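Long-range contacts in La-related protein 7 homolog (PDB 6TZN), which binds the telomerase RNA ter1 and promotes its assembly with the catalytic subunit trt1 into the fission yeast telomerase holoenzyme: residues R15-H20 with F101-L106; S33-R38 with Q79-N84. All coordinates share one frame; numbering follows the deposited sequence.

How the contacts relate
Both contacts belong to the C-terminal xRRM domain of this LARP7-family protein, and their centres lie about 11 Å apart. Contact 1 pairs the strand 13-17 with the edge strand 103-106 of the four-stranded antiparallel sheet; contact 2 joins the end of helix 25-39 to the chain that leaves helix 66-78, and so sits on the helical side of the fold. The two meet directly. Leu-102 N lies 2.8 Å from Arg-81 O, a probable backbone hydrogen bond, and His-20 N lies 2.9 Å from the side-chain oxygen Gln-83 OE1, probably also hydrogen-bonded. The 79-84 segment thus runs beside the end of contact 1 where the pairing of the strands gives way to loop.

Contact 1 (R15-H20 with F101-L106); sequences RIKNLH and FLIAEL
Phe-101 meets Asn-18 through its backbone: Asn-18 ND2 donates to Phe-101 O (2.9 Å), tilted from the carbonyl plane. Asn-18, just past the last paired residue, has a left-handed backbone conformation. Leu-102 carries CD2 against Leu-19 CD2 (3.8 Å), the two side chains crossing at about a right angle, and also reaches Asn-18 O. From Ile-103 onward the strands are antiparallel, the first strand of the RRM sheet (order 2-3-1-4) pairing with an edge strand. Lys-17 N donates to Ile-103 O (2.8 Å, 168° at the hydrogen), while the return bond from Ile-103 N to Lys-17 O is longer at 3.2 Å. The non-hydrogen-bonded pair, Ala-104 and Ile-16, sets Ala-104 CB 3.6 Å from Ile-16 CD1 on the face covered by Ile-73 and Phe-76 of helix 66-78. Glu-105 pairs with Arg-15 through two backbone bonds. Its carboxylate lies on the other face, where Lys-17, bent at chi3 (-67°), swings NZ to 3.0 Å from Glu-105 OE1, approaching from above the carboxylate plane. Replacing Glu-105 by a glutamine would probably cost Lys-17 its salt bridge and leave the ammonium without that anionic mate. Arg-15 turns its guanidinium to Glu-111 of helix 109-119, consistent with the extra C-terminal helix of xRRMs. The chemistry divides: apolar contacts towards the helices, and mostly charged groups, with Ile-103 CG2 beside the Lys-17 chain, on the other face.

Contact 2 (S33-R38 with Q79-N84); sequences SYVFSR and QERKQN
Gln-79 and Val-35 share the one hydrogen bond that spans this contact: Gln-79 NE2 donates to Val-35 O at a long 3.3 Å, with the acceptor close to the amide plane and the N-H directed well (164°). Arg-81 grips the other end of that amide side-on, both NE (2.9 Å) and NH2 (2.7 Å) donating to Gln-79 OE1, which probably limits the amide's rotation. Val-35's methyl groups pack against the two polar side chains: CG1, anti to the backbone N (chi1 171°), rests against Gln-79 OE1, while CG2 packs on Arg-81 CD and NE at 3.8 Å. The aromatic contact is edgewise: Arg-81 NH1 lies near the ring plane of Tyr-34, 3.7 Å from CE1, with ring and guanidinium nearly perpendicular (85°). Arg-38 instead folds back over a face of that ring, and its NH1 donates to Tyr-34 O (3.1 Å), which Ser-37 OG reaches from the opposite face of the carbonyl. Arg-81 NH1 also bonds to Arg-90 O. Val-35 continues inward onto Ala-75 and Phe-76. The contact thus joins the ends of the two helices packed on one face of the RRM sheet, 25-39 and 66-78, and 79-84 runs on beside the chain leading into strand 103-106.

Contact 1 (R15-H20 with F101-L106)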
# COMPACT_ATOMS: atom_id res chain seq x y z
N ARG A 15 3.71 4.40 -1.53
CA ARG A 15 2.48 4.82 -2.16
C ARG A 15 1.85 3.61 -2.82
O ARG A 15 2.53 2.86 -3.53
CB ARG A 15 2.76 5.88 -3.22
CG ARG A 15 1.55 6.23 -4.06
CD ARG A 15 1.84 7.36 -5.01
NE ARG A 15 1.73 8.65 -4.33
CZ ARG A 15 2.77 9.40 -4.00
NH1 ARG A 15 4.00 9.00 -4.29
NH2 ARG A 15 2.58 10.55 -3.37
N ILE A 16 0.56 3.39 -2.56
CA ILE A 16 -0.22 2.36 -3.23
C ILE A 16 -1.10 3.05 -4.25
O ILE A 16 -1.82 4.00 -3.90
CB ILE A 16 -1.08 1.56 -2.24
CG1 ILE A 16 -0.25 1.10 -1.03
CG2 ILE A 16 -1.76 0.40 -2.95
CD1 ILE A 16 0.87 0.16 -1.38
N LYS A 17 -1.04 2.62 -5.50
CA LYS A 17 -1.83 3.21 -6.57
C LYS A 17 -2.81 2.20 -7.14
O LYS A 17 -2.58 0.98 -7.11
CB LYS A 17 -0.94 3.72 -7.71
CG LYS A 17 -0.01 4.84 -7.28
CD LYS A 17 0.65 5.51 -8.47
CE LYS A 17 1.61 4.57 -9.18
NZ LYS A 17 2.21 5.24 -10.36
N ASN A 18 -3.91 2.73 -7.69
CA ASN A 18 -4.96 1.96 -8.36
C ASN A 18 -5.85 1.19 -7.39
O ASN A 18 -6.42 0.15 -7.75
CB ASN A 18 -4.42 1.09 -9.50
CG ASN A 18 -3.65 1.90 -10.50
OD1 ASN A 18 -4.11 2.96 -10.94
ND2 ASN A 18 -2.46 1.43 -10.87
N LEU A 19 -6.00 1.71 -6.18
CA LEU A 19 -7.03 1.21 -5.28
C LEU A 19 -8.41 1.54 -5.85
O LEU A 19 -8.59 2.52 -6.59
CB LEU A 19 -6.90 1.89 -3.92
CG LEU A 19 -5.66 1.50 -3.12
CD1 LEU A 19 -5.40 2.52 -2.02
CD2 LEU A 19 -5.83 0.10 -2.54
N HIS A 20 -9.38 0.71 -5.51
CA HIS A 20 -10.76 1.04 -5.85
C HIS A 20 -11.15 2.37 -5.19
O HIS A 20 -10.89 2.56 -4.00
CB HIS A 20 -11.70 -0.06 -5.40
CG HIS A 20 -13.09 0.08 -5.95
ND1 HIS A 20 -13.98 1.02 -5.48
CD2 HIS A 20 -13.72 -0.57 -6.95
CE1 HIS A 20 -15.10 0.94 -6.17
NE2 HIS A 20 -14.97 -0.02 -7.07
N PHE A 101 -3.79 -2.71 -12.49
CA PHE A 101 -3.10 -3.46 -11.44
C PHE A 101 -2.67 -2.54 -10.30
O PHE A 101 -2.18 -1.43 -10.52
CB PHE A 101 -1.86 -4.16 -12.01
CG PHE A 101 -2.18 -5.32 -12.91
CD1 PHE A 101 -2.71 -6.49 -12.41
CD2 PHE A 101 -1.93 -5.23 -14.27
CE1 PHE A 101 -2.99 -7.56 -13.24
CE2 PHE A 101 -2.21 -6.30 -15.11
CZ PHE A 101 -2.74 -7.46 -14.60
N LEU A 102 -2.84 -3.03 -9.08
CA LEU A 102 -2.28 -2.36 -7.91
C LEU A 102 -0.76 -2.24 -8.04
O LEU A 102 -0.07 -3.19 -8.42
CB LEU A 102 -2.64 -3.13 -6.65
CG LEU A 102 -4.12 -3.02 -6.27
CD1 LEU A 102 -4.54 -4.18 -5.39
CD2 LEU A 102 -4.38 -1.70 -5.57
N ILE A 103 -0.24 -1.06 -7.69
CA ILE A 103 1.18 -0.73 -7.76
C ILE A 103 1.60 -0.17 -6.41
O ILE A 103 0.86 0.58 -5.78
CB ILE A 103 1.43 0.33 -8.86
CG1 ILE A 103 1.17 -0.27 -10.24
CG2 ILE A 103 2.84 0.93 -8.75
CD1 ILE A 103 1.24 0.75 -11.35
N ALA A 104 2.80 -0.54 -5.96
CA ALA A 104 3.39 0.05 -4.76
C ALA A 104 4.76 0.62 -5.10
O ALA A 104 5.57 -0.04 -5.75
CB ALA A 104 3.50 -0.97 -3.62
N GLU A 105 5.01 1.85 -4.66
CA GLU A 105 6.26 2.55 -4.92
C GLU A 105 6.80 3.14 -3.63
O GLU A 105 6.05 3.71 -2.84
CB GLU A 105 6.06 3.71 -5.91
CG GLU A 105 5.28 3.37 -7.17
CD GLU A 105 4.98 4.59 -8.02
OE1 GLU A 105 4.84 4.43 -9.25
OE2 GLU A 105 4.89 5.71 -7.46
N LEU A 106 8.11 3.01 -3.43
CA LEU A 106 8.75 3.62 -2.27
C LEU A 106 8.83 5.13 -2.48
O LEU A 106 9.23 5.59 -3.55
CB LEU A 106 10.15 3.04 -2.10
CG LEU A 106 10.87 3.36 -0.79
CD1 LEU A 106 10.22 2.63 0.38
CD2 LEU A 106 12.35 3.01 -0.91

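Contact 2 (S33-R38 with Q79-N84)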
# COMPACT_ATOMS: atom_id res chain seq x y z
N SER A 33 -2.31 -6.75 4.32
CA SER A 33 -1.93 -7.91 5.12
C SER A 33 -2.05 -9.20 4.33
O SER A 33 -1.18 -10.08 4.42
CB SER A 33 -2.80 -7.97 6.38
OG SER A 33 -2.68 -6.77 7.11
N TYR A 34 -3.12 -9.33 3.54
CA TYR A 34 -3.32 -10.52 2.73
C TYR A 34 -2.19 -10.70 1.73
O TYR A 34 -1.61 -11.79 1.61
CB TYR A 34 -4.67 -10.40 2.02
CG TYR A 34 -5.07 -11.61 1.22
CD1 TYR A 34 -4.60 -11.80 -0.08
CD2 TYR A 34 -5.91 -12.57 1.76
CE1 TYR A 34 -4.95 -12.93 -0.80
CE2 TYR A 34 -6.27 -13.69 1.04
CZ TYR A 34 -5.78 -13.86 -0.24
OH TYR A 34 -6.15 -14.98 -0.95
N VAL A 35 -1.84 -9.64 1.02
CA VAL A 35 -0.78 -9.70 0.02
C VAL A 35 0.58 -9.94 0.68
O VAL A 35 1.37 -10.79 0.23
CB VAL A 35 -0.81 -8.41 -0.83
CG1 VAL A 35 0.39 -8.32 -1.74
CG2 VAL A 35 -2.09 -8.35 -1.64
N PHE A 36 0.86 -9.22 1.77
CA PHE A 36 2.11 -9.35 2.50
C PHE A 36 2.35 -10.79 2.92
O PHE A 36 3.47 -11.31 2.79
CB PHE A 36 2.03 -8.45 3.74
CG PHE A 36 3.36 -8.12 4.39
CD1 PHE A 36 3.99 -9.04 5.21
CD2 PHE A 36 3.93 -6.86 4.24
CE1 PHE A 36 5.19 -8.72 5.84
CE2 PHE A 36 5.12 -6.54 4.87
CZ PHE A 36 5.75 -7.47 5.66
N SER A 37 1.31 -11.47 3.40
CA SER A 37 1.47 -12.83 3.89
C SER A 37 1.82 -13.82 2.78
O SER A 37 2.44 -14.85 3.07
CB SER A 37 0.22 -13.29 4.65
OG SER A 37 -0.86 -13.53 3.77
N ARG A 38 1.45 -13.53 1.53
CA ARG A 38 1.89 -14.35 0.41
C ARG A 38 3.33 -14.08 0.01
O ARG A 38 3.94 -14.92 -0.66
CB ARG A 38 0.99 -14.14 -0.81
CG ARG A 38 -0.21 -15.06 -0.89
CD ARG A 38 -1.37 -14.50 -0.13
NE ARG A 38 -2.36 -15.53 0.14
CZ ARG A 38 -3.20 -15.50 1.17
NH1 ARG A 38 -3.16 -14.47 2.01
NH2 ARG A 38 -4.06 -16.50 1.34
N GLN A 79 3.22 -10.01 -7.53
CA GLN A 79 1.84 -10.51 -7.54
C GLN A 79 0.96 -9.55 -8.33
O GLN A 79 0.90 -8.36 -8.01
CB GLN A 79 1.31 -10.64 -6.11
CG GLN A 79 2.16 -11.47 -5.16
CD GLN A 79 1.61 -11.44 -3.74
OE1 GLN A 79 0.40 -11.38 -3.54
NE2 GLN A 79 2.50 -11.47 -2.75
N GLU A 80 0.26 -10.07 -9.34
CA GLU A 80 -0.78 -9.31 -10.02
C GLU A 80 -2.01 -9.23 -9.13
O GLU A 80 -2.62 -10.25 -8.79
CB GLU A 80 -1.18 -10.02 -11.32
CG GLU A 80 -0.20 -9.92 -12.43
CD GLU A 80 -0.65 -10.64 -13.69
OE1 GLU A 80 0.00 -10.46 -14.73
OE2 GLU A 80 -1.66 -11.39 -13.64
N ARG A 81 -2.37 -8.03 -8.73
CA ARG A 81 -3.56 -7.85 -7.91
C ARG A 81 -4.35 -6.68 -8.45
O ARG A 81 -3.77 -5.68 -8.88
CB ARG A 81 -3.18 -7.59 -6.43
CG ARG A 81 -2.31 -8.65 -5.79
CD ARG A 81 -3.13 -9.67 -5.03
NE ARG A 81 -2.30 -10.76 -4.53
CZ ARG A 81 -2.74 -11.97 -4.20
NH1 ARG A 81 -4.03 -12.27 -4.31
NH2 ARG A 81 -1.88 -12.89 -3.79
N LYS A 82 -5.67 -6.81 -8.44
CA LYS A 82 -6.57 -5.73 -8.83
C LYS A 82 -7.78 -5.80 -7.91
O LYS A 82 -8.39 -6.86 -7.77
CB LYS A 82 -7.05 -5.91 -10.28
N GLN A 83 -8.12 -4.67 -7.29
CA GLN A 83 -9.28 -4.64 -6.43
C GLN A 83 -10.54 -4.59 -7.29
O GLN A 83 -10.71 -3.67 -8.09
CB GLN A 83 -9.20 -3.41 -5.53
CG GLN A 83 -9.39 -3.74 -4.10
CD GLN A 83 -9.40 -2.52 -3.20
OE1 GLN A 83 -9.03 -1.41 -3.61
NE2 GLN A 83 -9.84 -2.72 -1.97
N ASN A 84 -11.41 -5.59 -7.14
CA ASN A 84 -12.60 -5.73 -7.96
C ASN A 84 -13.83 -5.02 -7.40
O ASN A 84 -14.83 -4.88 -8.11
CB ASN A 84 -12.94 -7.21 -8.13
CG ASN A 84 -11.85 -7.96 -8.84
OD1 ASN A 84 -11.64 -7.76 -10.03
ND2 ASN A 84 -11.12 -8.82 -8.10